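Local coordinates for protein haloacid dehalogenase-like hydrolase (Klebsiella pneumoniae subsp. pneumoniae, PDB 3PGV) that probably acts as a magnesium-dependent phosphatase of the Cof family of haloacid dehalogenase-like hydrolases and is seen here with calcium bound, at residues P118-N123 against H173-P178; Q181-R186 against T199-M204; E112-D117 against V166-E171; H212-V217 against A238-M243; I66-I71 against S79-S84. All coordinates share one frame; numbering follows the deposited sequence.

Contact 1 of 5, residues P118-N123 against H173-P178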
# COMPACT_ATOMS: atom_id res chain seq x y z
N PRO A 118 1.40 16.35 20.75
CA PRO A 118 0.36 15.49 21.33
C PRO A 118 -0.71 15.05 20.32
O PRO A 118 -1.41 14.07 20.57
CB PRO A 118 -0.23 16.36 22.44
CG PRO A 118 0.05 17.75 22.02
CD PRO A 118 1.38 17.70 21.33
N LYS A 119 -0.82 15.76 19.18
CA LYS A 119 -1.82 15.46 18.15
C LYS A 119 -1.39 14.31 17.23
O LYS A 119 -2.24 13.67 16.62
CB LYS A 119 -2.15 16.73 17.32
CG LYS A 119 -2.79 17.85 18.14
CD LYS A 119 -3.08 19.11 17.30
CE LYS A 119 -4.24 18.92 16.34
NZ LYS A 119 -4.52 20.15 15.56
N ILE A 120 -0.06 14.05 17.14
CA ILE A 120 0.45 13.01 16.24
C ILE A 120 1.04 11.80 17.01
O ILE A 120 1.78 11.98 17.97
CB ILE A 120 1.49 13.59 15.24
CG1 ILE A 120 0.91 14.79 14.48
CG2 ILE A 120 2.00 12.50 14.29
CD1 ILE A 120 1.98 15.61 13.63
N VAL A 121 0.72 10.58 16.55
CA VAL A 121 1.36 9.36 17.03
C VAL A 121 2.32 8.85 15.94
O VAL A 121 1.95 8.81 14.76
CB VAL A 121 0.32 8.26 17.43
CG1 VAL A 121 1.00 6.92 17.70
CG2 VAL A 121 -0.51 8.70 18.64
N THR A 122 3.58 8.56 16.31
CA THR A 122 4.56 8.04 15.35
C THR A 122 4.57 6.51 15.37
O THR A 122 4.77 5.89 16.42
CB THR A 122 5.95 8.62 15.63
OG1 THR A 122 5.87 10.05 15.60
CG2 THR A 122 7.02 8.13 14.61
N ASN A 123 4.35 5.89 14.19
CA ASN A 123 4.33 4.44 14.06
C ASN A 123 5.47 3.98 13.19
O ASN A 123 5.84 4.67 12.24
CB ASN A 123 3.00 3.97 13.47
CG ASN A 123 1.80 4.32 14.28
OD1 ASN A 123 1.28 3.51 15.02
ND2 ASN A 123 1.29 5.53 14.10
N HIS A 173 -6.51 15.96 9.84
CA HIS A 173 -5.84 15.86 8.55
C HIS A 173 -5.04 17.11 8.22
O HIS A 173 -3.90 17.00 7.76
CB HIS A 173 -6.86 15.59 7.42
CG HIS A 173 -6.28 15.73 6.05
ND1 HIS A 173 -5.32 14.84 5.58
CD2 HIS A 173 -6.50 16.66 5.10
CE1 HIS A 173 -4.99 15.27 4.37
NE2 HIS A 173 -5.68 16.36 4.03
N GLU A 174 -5.64 18.30 8.44
CA GLU A 174 -5.00 19.58 8.15
C GLU A 174 -3.69 19.75 8.93
O GLU A 174 -2.80 20.44 8.46
CB GLU A 174 -5.97 20.75 8.45
CG GLU A 174 -7.06 20.96 7.41
CD GLU A 174 -8.12 19.86 7.28
OE1 GLU A 174 -8.44 19.20 8.30
OE2 GLU A 174 -8.67 19.72 6.17
N HIS A 175 -3.59 19.12 10.12
CA HIS A 175 -2.38 19.21 10.94
C HIS A 175 -1.21 18.40 10.33
O HIS A 175 -0.05 18.75 10.54
CB HIS A 175 -2.68 18.74 12.38
CG HIS A 175 -1.55 18.95 13.32
ND1 HIS A 175 -1.21 20.21 13.78
CD2 HIS A 175 -0.73 18.05 13.90
CE1 HIS A 175 -0.17 20.04 14.59
NE2 HIS A 175 0.14 18.75 14.70
N LEU A 176 -1.52 17.34 9.53
CA LEU A 176 -0.51 16.50 8.87
C LEU A 176 0.06 17.14 7.61
O LEU A 176 1.20 16.84 7.23
CB LEU A 176 -1.09 15.11 8.53
CG LEU A 176 -1.35 14.18 9.73
CD1 LEU A 176 -2.04 12.89 9.28
CD2 LEU A 176 -0.07 13.86 10.47
N LEU A 177 -0.73 18.01 6.93
CA LEU A 177 -0.30 18.67 5.68
C LEU A 177 1.05 19.43 5.79
O LEU A 177 1.93 19.21 4.94
CB LEU A 177 -1.41 19.58 5.13
CG LEU A 177 -2.64 18.84 4.57
CD1 LEU A 177 -3.78 19.80 4.31
CD2 LEU A 177 -2.28 18.05 3.32
N PRO A 178 1.28 20.29 6.84
CA PRO A 178 2.58 20.97 6.94
C PRO A 178 3.73 20.00 7.24
O PRO A 178 4.87 20.27 6.86
CB PRO A 178 2.37 21.98 8.08
CG PRO A 178 0.89 22.06 8.27
CD PRO A 178 0.36 20.72 7.91
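The imidazole of His175 is the flat group of this contact, and the side chain of Lys119 lies across one of its faces. Lys119 CD sits 4.0 Å from the centroid of the His175 ring and only 5° off its normal, a CH-pi contact made by an aliphatic methylene. At the ring's edge, in its plane, stands Ile120 CG1, which comes to 3.7 Å from His175 CD2; Ile120 CD1 approaches the same carbon obliquely. The lysine chain bends at chi3 (72°), which turns its amino end along the ring, with NZ 3.8 Å from His175 ND1. That ammonium has its ionic partner in Asp172, just ahead of His173, while His175 NE2 is hydrogen-bonded to Asp117, just ahead of Pro118. Lysine and histidine are thus each tied to an acid next to the opposite segment, two links that would fix both the rotation of the ring and the course of the chain over it. In the smaller, alpha/beta domain that carries the six-stranded sheet, the contact joins the run into strand 121-126 to the N-terminal part of helix 173-187. Deeper in, Ile120 CD1 meets Leu176 CD2 at 4.2 Å. Both of these residues are buried: Ile120 also rests on Phe168 of the adjacent strand 163-169, and Leu176 on Phe195 of strand 191-195. Lys119, by contrast, is exposed, and His175 partly so.

Contact 2 of 5, residues Q181-R186 against T199-M204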
# COMPACT_ATOMS: atom_id res chain seq x y z
N GLN A 181 4.88 18.59 3.87
CA GLN A 181 5.72 19.57 3.20
C GLN A 181 7.11 19.64 3.78
O GLN A 181 8.06 19.75 3.02
CB GLN A 181 5.06 20.97 3.24
CG GLN A 181 4.31 21.31 1.98
CD GLN A 181 5.25 21.60 0.81
OE1 GLN A 181 4.98 21.23 -0.33
NE2 GLN A 181 6.38 22.25 1.08
N ALA A 182 7.23 19.69 5.12
CA ALA A 182 8.54 19.84 5.77
C ALA A 182 9.45 18.65 5.49
O ALA A 182 10.64 18.83 5.26
CB ALA A 182 8.36 20.02 7.27
N MSE A 183 8.88 17.42 5.47
CA MSE A 183 9.67 16.21 5.23
C MSE A 183 10.12 16.11 3.80
O MSE A 183 11.28 15.81 3.56
CB MSE A 183 8.91 14.96 5.69
CG MSE A 183 8.66 14.93 7.21
SE MSE A 183 7.89 13.28 7.82
CE MSE A 183 6.25 13.29 6.75
N ASN A 184 9.23 16.47 2.83
CA ASN A 184 9.61 16.51 1.40
C ASN A 184 10.72 17.52 1.16
O ASN A 184 11.69 17.21 0.46
CB ASN A 184 8.38 16.81 0.50
CG ASN A 184 7.48 15.60 0.29
OD1 ASN A 184 7.94 14.44 0.28
ND2 ASN A 184 6.20 15.84 0.02
N ALA A 185 10.64 18.69 1.79
CA ALA A 185 11.68 19.71 1.64
C ALA A 185 12.99 19.27 2.32
O ALA A 185 14.07 19.57 1.83
CB ALA A 185 11.20 21.04 2.22
N ARG A 186 12.87 18.55 3.46
CA ARG A 186 14.03 18.10 4.23
C ARG A 186 14.86 17.01 3.52
O ARG A 186 16.08 17.08 3.53
CB ARG A 186 13.58 17.62 5.63
CG ARG A 186 14.72 17.12 6.50
CD ARG A 186 14.27 16.91 7.91
NE ARG A 186 15.35 16.35 8.72
CZ ARG A 186 15.36 16.34 10.04
NH1 ARG A 186 14.36 16.88 10.72
NH2 ARG A 186 16.38 15.80 10.70
N THR A 199 -5.84 10.57 7.74
CA THR A 199 -5.31 10.59 9.09
C THR A 199 -4.01 9.82 9.22
O THR A 199 -3.52 9.63 10.34
CB THR A 199 -6.35 10.02 10.06
OG1 THR A 199 -6.70 8.70 9.63
CG2 THR A 199 -7.60 10.90 10.16
N CYS A 200 -3.45 9.35 8.10
CA CYS A 200 -2.23 8.55 8.14
C CYS A 200 -1.23 9.00 7.08
O CYS A 200 -1.44 8.78 5.89
CB CYS A 200 -2.55 7.07 8.01
SG CYS A 200 -1.12 5.98 8.24
N LEU A 201 -0.17 9.70 7.51
CA LEU A 201 0.89 10.21 6.63
C LEU A 201 2.08 9.27 6.69
O LEU A 201 2.67 9.11 7.75
CB LEU A 201 1.29 11.63 7.06
CG LEU A 201 2.35 12.34 6.19
CD1 LEU A 201 1.89 12.43 4.72
CD2 LEU A 201 2.66 13.71 6.74
N GLU A 202 2.40 8.61 5.56
CA GLU A 202 3.41 7.55 5.52
C GLU A 202 4.70 7.96 4.85
O GLU A 202 4.69 8.77 3.91
CB GLU A 202 2.84 6.29 4.86
CG GLU A 202 1.44 5.96 5.36
CD GLU A 202 0.96 4.55 5.11
OE1 GLU A 202 1.79 3.70 4.70
OE2 GLU A 202 -0.20 4.27 5.45
N VAL A 203 5.83 7.39 5.32
CA VAL A 203 7.14 7.67 4.75
C VAL A 203 7.86 6.39 4.43
O VAL A 203 8.10 5.58 5.33
CB VAL A 203 8.02 8.61 5.65
CG1 VAL A 203 9.30 9.01 4.93
CG2 VAL A 203 7.23 9.84 6.08
N MSE A 204 8.21 6.20 3.16
CA MSE A 204 9.02 5.07 2.70
C MSE A 204 10.31 5.62 2.10
O MSE A 204 10.43 6.83 1.90
CB MSE A 204 8.25 4.25 1.62
CG MSE A 204 7.16 3.33 2.18
SE MSE A 204 5.63 4.28 2.91
CE MSE A 204 5.11 5.40 1.33
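Selenomethionine Met183 reaches the strand with CG anti to the carbonyl carbon (chi1 -65°); its chain then runs straight through chi2, and a bend at chi3 (-59°) swings the terminal methyl onto Leu201 and Val203. On the strand, Leu201 CG, anti to the backbone N, carries the side chain out toward the helix, and chi2 (57°) sets which methyl, CD2, leads. The two side chains meet tip to tip, Met183 CE lying 3.6 Å from Leu201 CD2. Val203 is met differently: the selenomethionine passes it at a slant, and both of its last two atoms take part, with CE 3.6 Å and SE 3.9 Å from Val203 CG2. One methyl therefore fits between two residues placed i and i+2 on the strand, the spacing that puts both on the sheet face turned to the helix. Glu202, between them, has its CB directed away and its carboxylate forms a salt bridge with Lys165. The example illustrates how a flexible, unbranched chain can cover the distance between helix and sheet: the nearest CA atoms, those of Met183 and Val203, are 8.9 Å apart, and no hydrogen bond crosses the interface. All three side chains are buried and the contact is wholly apolar. Helix 173-187 packs here over strand 200-205, which runs between strands 163-169 and 191-195. Around the same selenomethionine gather Phe168 of strand 163-169, Leu110 of helix 104-110 and Ile113 of the following loop, while Leu201 also touches Val193 and Phe195 of strand 191-195.

Contact 3 of 5, residues E112-D117 against V166-E171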
# COMPACT_ATOMS: atom_id res chain seq x y z
N GLU A 112 11.71 10.48 15.88
CA GLU A 112 11.65 11.53 16.89
C GLU A 112 11.19 12.88 16.35
O GLU A 112 11.05 13.82 17.13
CB GLU A 112 13.05 11.68 17.55
CG GLU A 112 13.50 10.42 18.30
CD GLU A 112 12.52 9.97 19.38
OE1 GLU A 112 12.06 10.83 20.17
OE2 GLU A 112 12.21 8.76 19.43
N ILE A 113 10.97 13.00 15.02
CA ILE A 113 10.64 14.30 14.40
C ILE A 113 9.45 15.02 15.06
O ILE A 113 9.49 16.24 15.23
CB ILE A 113 10.53 14.20 12.84
CG1 ILE A 113 10.55 15.60 12.19
CG2 ILE A 113 9.30 13.37 12.40
CD1 ILE A 113 10.70 15.63 10.61
N VAL A 114 8.42 14.26 15.49
CA VAL A 114 7.24 14.85 16.14
C VAL A 114 6.93 14.16 17.46
O VAL A 114 5.77 13.95 17.79
CB VAL A 114 6.01 14.89 15.19
CG1 VAL A 114 6.15 16.00 14.16
CG2 VAL A 114 5.78 13.55 14.52
N ARG A 115 7.98 13.84 18.25
CA ARG A 115 7.82 13.18 19.54
C ARG A 115 6.92 13.99 20.47
O ARG A 115 6.08 13.41 21.19
CB ARG A 115 9.17 12.95 20.21
CG ARG A 115 9.07 12.21 21.53
CD ARG A 115 9.55 10.82 21.35
NE ARG A 115 8.75 9.85 22.06
CZ ARG A 115 8.90 8.54 21.93
NH1 ARG A 115 9.82 8.05 21.11
NH2 ARG A 115 8.12 7.71 22.61
N ASN A 116 7.09 15.32 20.48
CA ASN A 116 6.40 16.21 21.42
C ASN A 116 5.10 16.80 20.88
O ASN A 116 4.54 17.69 21.51
CB ASN A 116 7.34 17.31 21.90
CG ASN A 116 8.61 16.77 22.53
OD1 ASN A 116 9.72 17.07 22.09
ND2 ASN A 116 8.45 15.87 23.50
N ASP A 117 4.60 16.27 19.75
CA ASP A 117 3.32 16.75 19.21
C ASP A 117 2.20 15.86 19.77
O ASP A 117 2.08 14.70 19.38
CB ASP A 117 3.34 16.73 17.67
CG ASP A 117 2.22 17.52 17.01
OD1 ASP A 117 1.10 17.52 17.55
OD2 ASP A 117 2.44 18.06 15.92
N VAL A 166 7.70 4.47 8.16
CA VAL A 166 7.28 5.20 9.35
C VAL A 166 5.98 5.91 8.97
O VAL A 166 5.87 6.44 7.86
CB VAL A 166 8.36 6.21 9.84
CG1 VAL A 166 7.84 7.04 11.03
CG2 VAL A 166 9.66 5.49 10.20
N PHE A 167 4.96 5.84 9.83
CA PHE A 167 3.69 6.52 9.53
C PHE A 167 3.15 7.31 10.70
O PHE A 167 3.23 6.88 11.84
CB PHE A 167 2.65 5.55 8.94
CG PHE A 167 2.33 4.33 9.77
CD1 PHE A 167 3.18 3.23 9.78
CD2 PHE A 167 1.10 4.20 10.42
CE1 PHE A 167 2.86 2.07 10.49
CE2 PHE A 167 0.77 3.04 11.11
CZ PHE A 167 1.65 1.98 11.14
N PHE A 168 2.66 8.50 10.41
CA PHE A 168 2.17 9.43 11.41
C PHE A 168 0.67 9.47 11.40
O PHE A 168 0.07 9.76 10.36
CB PHE A 168 2.76 10.83 11.16
CG PHE A 168 4.27 10.82 11.08
CD1 PHE A 168 5.05 10.89 12.23
CD2 PHE A 168 4.92 10.68 9.85
CE1 PHE A 168 6.45 10.84 12.15
CE2 PHE A 168 6.31 10.62 9.77
CZ PHE A 168 7.07 10.71 10.92
N THR A 169 0.05 9.07 12.52
CA THR A 169 -1.42 9.06 12.64
C THR A 169 -1.89 10.26 13.45
O THR A 169 -1.29 10.59 14.47
CB THR A 169 -1.94 7.70 13.18
OG1 THR A 169 -1.32 7.44 14.44
CG2 THR A 169 -1.66 6.54 12.21
N CYS A 170 -2.92 10.95 12.94
CA CYS A 170 -3.48 12.15 13.55
C CYS A 170 -4.92 12.33 13.05
O CYS A 170 -5.14 12.33 11.85
CB CYS A 170 -2.62 13.37 13.20
SG CYS A 170 -3.27 14.95 13.79
N GLU A 171 -5.89 12.51 13.97
CA GLU A 171 -7.30 12.71 13.61
C GLU A 171 -7.50 13.98 12.77
O GLU A 171 -8.39 14.03 11.92
CB GLU A 171 -8.17 12.76 14.88
CG GLU A 171 -8.24 11.43 15.61
CD GLU A 171 -9.01 11.44 16.92
OE1 GLU A 171 -8.63 12.22 17.82
OE2 GLU A 171 -9.94 10.61 17.07
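Two branched side chains of a loop, Ile113 and Val114, each set a CG2 methyl against the ring of Phe168. In both residues that methyl occupies the crowded position between the backbone N and the carbonyl carbon; for Ile113 this leaves CG1 anti to the N (chi1 -165°), for Val114 it leaves CG1 anti to the carbonyl carbon (chi1 -75°). Val114 CG2 lies 3.6 Å from Phe168 CD1, and Ile113 CG2 lies 3.8 Å from Phe168 CZ, further out on the ring. Both methyls come at the ring obliquely, but the side chains differ in course: Val114 crosses Phe168 at a slant, Ile113 at about a right angle. Phe168 sends its ring toward the loop with CG anti to its carbonyl carbon. Within the loop a type I beta turn runs from Val114 to Asp117, and Arg115 forms a salt bridge with Glu112, the detailed geometry of which is doubtful. Beyond the two segments, Phe168 packs on Leu179. Phe168, on an inner strand of the six-stranded sheet, is thus packed between helix 173-187 and the loop leading into strand 121-126, in what is probably the cap domain of this Cof-family hydrolase.

Contact 4 of 5, residues H212-V217 against A238-M243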
# COMPACT_ATOMS: atom_id res chain seq x y z
N HIS A 212 6.68 1.34 -8.19
CA HIS A 212 8.04 0.85 -8.41
C HIS A 212 8.13 -0.63 -8.07
O HIS A 212 8.83 -1.37 -8.77
CB HIS A 212 9.06 1.66 -7.58
CG HIS A 212 9.16 3.09 -8.00
ND1 HIS A 212 8.31 4.06 -7.47
CD2 HIS A 212 9.99 3.68 -8.89
CE1 HIS A 212 8.65 5.19 -8.06
NE2 HIS A 212 9.66 5.02 -8.92
N ALA A 213 7.37 -1.08 -7.04
CA ALA A 213 7.33 -2.50 -6.69
C ALA A 213 6.58 -3.30 -7.76
O ALA A 213 7.02 -4.40 -8.13
CB ALA A 213 6.68 -2.68 -5.34
N LEU A 214 5.50 -2.71 -8.35
CA LEU A 214 4.75 -3.34 -9.45
C LEU A 214 5.64 -3.54 -10.65
O LEU A 214 5.63 -4.62 -11.24
CB LEU A 214 3.51 -2.51 -9.83
CG LEU A 214 2.72 -3.02 -11.05
CD1 LEU A 214 2.22 -4.45 -10.83
CD2 LEU A 214 1.60 -2.10 -11.41
N GLU A 215 6.45 -2.52 -11.00
CA GLU A 215 7.41 -2.63 -12.10
C GLU A 215 8.37 -3.81 -11.86
O GLU A 215 8.62 -4.60 -12.78
CB GLU A 215 8.18 -1.33 -12.28
CG GLU A 215 9.18 -1.38 -13.43
CD GLU A 215 9.79 -0.05 -13.83
OE1 GLU A 215 10.04 0.79 -12.93
OE2 GLU A 215 10.09 0.12 -15.03
N ALA A 216 8.90 -3.94 -10.62
CA ALA A 216 9.83 -5.02 -10.25
C ALA A 216 9.15 -6.40 -10.35
O ALA A 216 9.72 -7.33 -10.92
CB ALA A 216 10.36 -4.80 -8.84
N VAL A 217 7.90 -6.49 -9.86
CA VAL A 217 7.12 -7.73 -9.89
C VAL A 217 6.78 -8.12 -11.33
O VAL A 217 6.97 -9.28 -11.71
CB VAL A 217 5.87 -7.66 -8.99
CG1 VAL A 217 4.95 -8.84 -9.23
CG2 VAL A 217 6.26 -7.57 -7.52
N ALA A 238 -0.90 6.50 -6.37
CA ALA A 238 -0.67 7.47 -7.45
C ALA A 238 0.42 7.02 -8.45
O ALA A 238 0.16 6.99 -9.66
CB ALA A 238 -0.34 8.84 -6.87
N GLU A 239 1.61 6.60 -7.95
CA GLU A 239 2.70 6.12 -8.83
C GLU A 239 2.28 4.86 -9.58
O GLU A 239 2.45 4.77 -10.79
CB GLU A 239 4.02 5.88 -8.04
CG GLU A 239 4.54 7.09 -7.28
CD GLU A 239 3.92 7.32 -5.91
OE1 GLU A 239 3.07 6.50 -5.49
OE2 GLU A 239 4.32 8.30 -5.24
N MSE A 240 1.65 3.91 -8.87
CA MSE A 240 1.18 2.65 -9.48
C MSE A 240 0.19 2.90 -10.60
O MSE A 240 0.31 2.30 -11.67
CB MSE A 240 0.55 1.72 -8.41
CG MSE A 240 0.14 0.37 -8.96
SE MSE A 240 -0.55 -0.83 -7.63
CE MSE A 240 -2.12 0.13 -7.09
N LEU A 241 -0.79 3.80 -10.37
CA LEU A 241 -1.84 4.07 -11.34
C LEU A 241 -1.33 4.81 -12.57
O LEU A 241 -1.84 4.58 -13.66
CB LEU A 241 -3.02 4.83 -10.70
CG LEU A 241 -3.74 4.11 -9.55
CD1 LEU A 241 -4.90 4.95 -9.03
CD2 LEU A 241 -4.23 2.75 -9.98
N SER A 242 -0.33 5.69 -12.40
CA SER A 242 0.22 6.45 -13.53
C SER A 242 1.33 5.70 -14.27
O SER A 242 1.49 5.89 -15.47
CB SER A 242 0.70 7.83 -13.08
OG SER A 242 1.59 7.74 -11.98
N MSE A 243 2.08 4.82 -13.56
CA MSE A 243 3.16 4.01 -14.20
C MSE A 243 2.61 2.81 -14.97
O MSE A 243 3.23 2.35 -15.90
CB MSE A 243 4.18 3.55 -13.16
CG MSE A 243 5.01 4.67 -12.58
SE MSE A 243 6.00 4.10 -11.01
CE MSE A 243 7.32 2.94 -11.86
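Helices 212-217 and 238-243 run with an angle of 50° between their N-to-C directions and approach to 9.3 Å between axes, leaving a gap that long side chains fill. Selenomethionine Met243 contributes the largest share. With CG anti to the carbonyl carbon and a nearly straight chi2, it carries its selenium over one face of the His212 imidazole, 4.2 Å from the centroid and 11° off the normal, the selenium counterpart of a Met-aromatic contact. The bend at chi3 (70°) then lays CE over the same face, as a CH-pi donor close to His212 CD2, and CE continues to Glu215, where it comes within 3.6 Å of Glu215 OE1. One turn of a helix separates the histidine from the glutamate, and the selenomethionine crosses each of them at about a right angle. The ring has a polar tie besides, from His212 ND1 to Ser209 just ahead of its helix, which probably helps to hold its tilt. On the buried side Leu214 CD2 touches Met240 CG at 3.8 Å, again with the two chains crossing nearly perpendicularly. Within helix 238-243, Ala238 O takes the backbone N of Ser242 from one side of its carbonyl plane and Ser242 OG, 2.8 Å away, from the other. Both helices pack on the large eight-stranded sheet of the HAD core: Leu214 rests on Cys228 and Met240 on Ala230 of strand 228-232, Met240 also reaches Ala60 of strand 56-60, and its side chain comes within about 4 Å of that of Asp27, a ligand of the calcium ion.

Contact 5 of 5, residues I66-I71 against S79-S84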
# COMPACT_ATOMS: atom_id res chain seq x y z
N ILE A 66 2.18 -9.38 7.69
CA ILE A 66 1.48 -10.13 8.73
C ILE A 66 -0.00 -9.75 8.77
O ILE A 66 -0.86 -10.61 9.00
CB ILE A 66 2.17 -9.94 10.11
CG1 ILE A 66 3.61 -10.50 10.09
CG2 ILE A 66 1.33 -10.59 11.25
CD1 ILE A 66 4.47 -10.08 11.29
N ASP A 67 -0.30 -8.47 8.46
CA ASP A 67 -1.64 -7.89 8.49
C ASP A 67 -2.49 -8.24 7.23
O ASP A 67 -3.66 -7.89 7.16
CB ASP A 67 -1.55 -6.37 8.68
CG ASP A 67 -2.52 -5.78 9.68
OD1 ASP A 67 -3.52 -6.47 10.01
OD2 ASP A 67 -2.32 -4.63 10.09
N VAL A 68 -1.91 -8.95 6.25
CA VAL A 68 -2.66 -9.38 5.05
C VAL A 68 -2.81 -10.90 5.01
O VAL A 68 -3.24 -11.45 3.99
CB VAL A 68 -2.10 -8.81 3.71
CG1 VAL A 68 -2.24 -7.31 3.65
CG2 VAL A 68 -0.66 -9.23 3.48
N GLY A 69 -2.47 -11.56 6.12
CA GLY A 69 -2.52 -13.01 6.25
C GLY A 69 -3.87 -13.62 5.92
O GLY A 69 -3.95 -14.55 5.12
N GLN A 70 -4.94 -13.08 6.52
CA GLN A 70 -6.28 -13.60 6.29
C GLN A 70 -6.75 -13.34 4.84
O GLN A 70 -7.41 -14.19 4.25
CB GLN A 70 -7.29 -13.05 7.31
CG GLN A 70 -8.56 -13.88 7.40
CD GLN A 70 -9.64 -13.25 8.27
OE1 GLN A 70 -9.51 -12.12 8.76
NE2 GLN A 70 -10.75 -13.96 8.41
N ILE A 71 -6.35 -12.18 4.26
CA ILE A 71 -6.68 -11.86 2.87
C ILE A 71 -6.01 -12.85 1.91
O ILE A 71 -6.70 -13.44 1.07
CB ILE A 71 -6.36 -10.39 2.53
CG1 ILE A 71 -7.32 -9.43 3.29
CG2 ILE A 71 -6.43 -10.15 1.00
CD1 ILE A 71 -6.91 -8.07 3.32
N SER A 79 -0.31 -15.52 -5.95
CA SER A 79 -0.02 -14.16 -6.42
C SER A 79 1.13 -13.53 -5.67
O SER A 79 1.40 -13.90 -4.52
CB SER A 79 -1.26 -13.27 -6.28
OG SER A 79 -1.73 -13.26 -4.93
N TYR A 80 1.80 -12.53 -6.30
CA TYR A 80 2.83 -11.75 -5.63
C TYR A 80 2.14 -10.73 -4.71
O TYR A 80 1.07 -10.20 -5.06
CB TYR A 80 3.71 -11.02 -6.65
CG TYR A 80 4.84 -11.87 -7.20
CD1 TYR A 80 5.99 -12.09 -6.45
CD2 TYR A 80 4.79 -12.38 -8.49
CE1 TYR A 80 7.04 -12.86 -6.95
CE2 TYR A 80 5.85 -13.13 -9.01
CZ TYR A 80 6.97 -13.37 -8.24
OH TYR A 80 8.02 -14.11 -8.75
N MSE A 81 2.71 -10.50 -3.53
CA MSE A 81 2.13 -9.61 -2.55
C MSE A 81 3.06 -8.44 -2.27
O MSE A 81 4.19 -8.64 -1.78
CB MSE A 81 1.82 -10.38 -1.25
CG MSE A 81 1.05 -9.58 -0.21
SE MSE A 81 -0.78 -9.11 -0.76
CE MSE A 81 -1.42 -10.88 -1.25
N ILE A 82 2.63 -7.21 -2.62
CA ILE A 82 3.37 -5.98 -2.32
C ILE A 82 2.83 -5.41 -1.02
O ILE A 82 1.64 -5.12 -0.94
CB ILE A 82 3.22 -4.95 -3.48
CG1 ILE A 82 3.86 -5.46 -4.78
CG2 ILE A 82 3.77 -3.58 -3.09
CD1 ILE A 82 3.53 -4.61 -6.00
N THR A 83 3.68 -5.31 0.02
CA THR A 83 3.25 -4.74 1.31
C THR A 83 4.11 -3.53 1.70
O THR A 83 5.07 -3.21 1.00
CB THR A 83 3.20 -5.80 2.40
OG1 THR A 83 4.51 -6.35 2.58
CG2 THR A 83 2.18 -6.91 2.10
N SER A 84 3.73 -2.82 2.79
CA SER A 84 4.41 -1.60 3.25
C SER A 84 4.68 -0.61 2.09
O SER A 84 5.75 -0.00 2.02
CB SER A 84 5.70 -1.93 4.00
OG SER A 84 5.43 -2.56 5.25
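Val68 meets strand 80-83 with a single branch. Its CB points toward the strand, and from there CG2 goes into the niche between the backbone N and the carbonyl carbon (chi1 -65°), while CG1 stands anti to the carbonyl carbon. CG2 then makes both contacts across the interface. It lies 3.9 Å from the methyl Thr83 CG2, with the two side chains at a slant, and 4.1 Å from Met81 CG, where valine and selenomethionine slide past each other in opposite directions. Met81 starts with CG anti to its backbone N and is bent at chi2 (67°), which folds the selenium back alongside the valine, SE lying 4.2 Å from Val68 CG2. Met81 and Thr83, on one face of the strand, both border this methyl; all three residues are buried. Val68 also occupies the N-cap position of helix 69-75, placing this apolar contact at the very start of that helix. The segments belong to the beta-alpha-beta unit formed by strand 56-60, helix 69-75 and strand 80-83, a building block of the Rossmann-like HAD core; the side chain of Val68 is about 6 Å from that of Asp29, one of the aspartates binding the calcium ion.

In the fold
From the N terminus, contact 5 closes a short loop within the beta-alpha-beta unit of the catalytic core. The chain then enters the smaller domain, where contact 3 opens at 112-117 and contact 1 at 118-123; their second segments, 166-171 and 173-178, follow in the same order, so the two long loops cross. Contact 2 follows in series, closing the loop that carries strand 191-195, between helix 173-187 and strand 200-205. These three join one helix and one loop to the six-stranded sheet. Contact 4 closes a loop holding strand 228-232, between helices 210-220 and 238-243, and touches contact 5 where Val217 meets Tyr80 and Ala213 meets Ile82; contacts 2 and 5 meet at Met204 and Ser84.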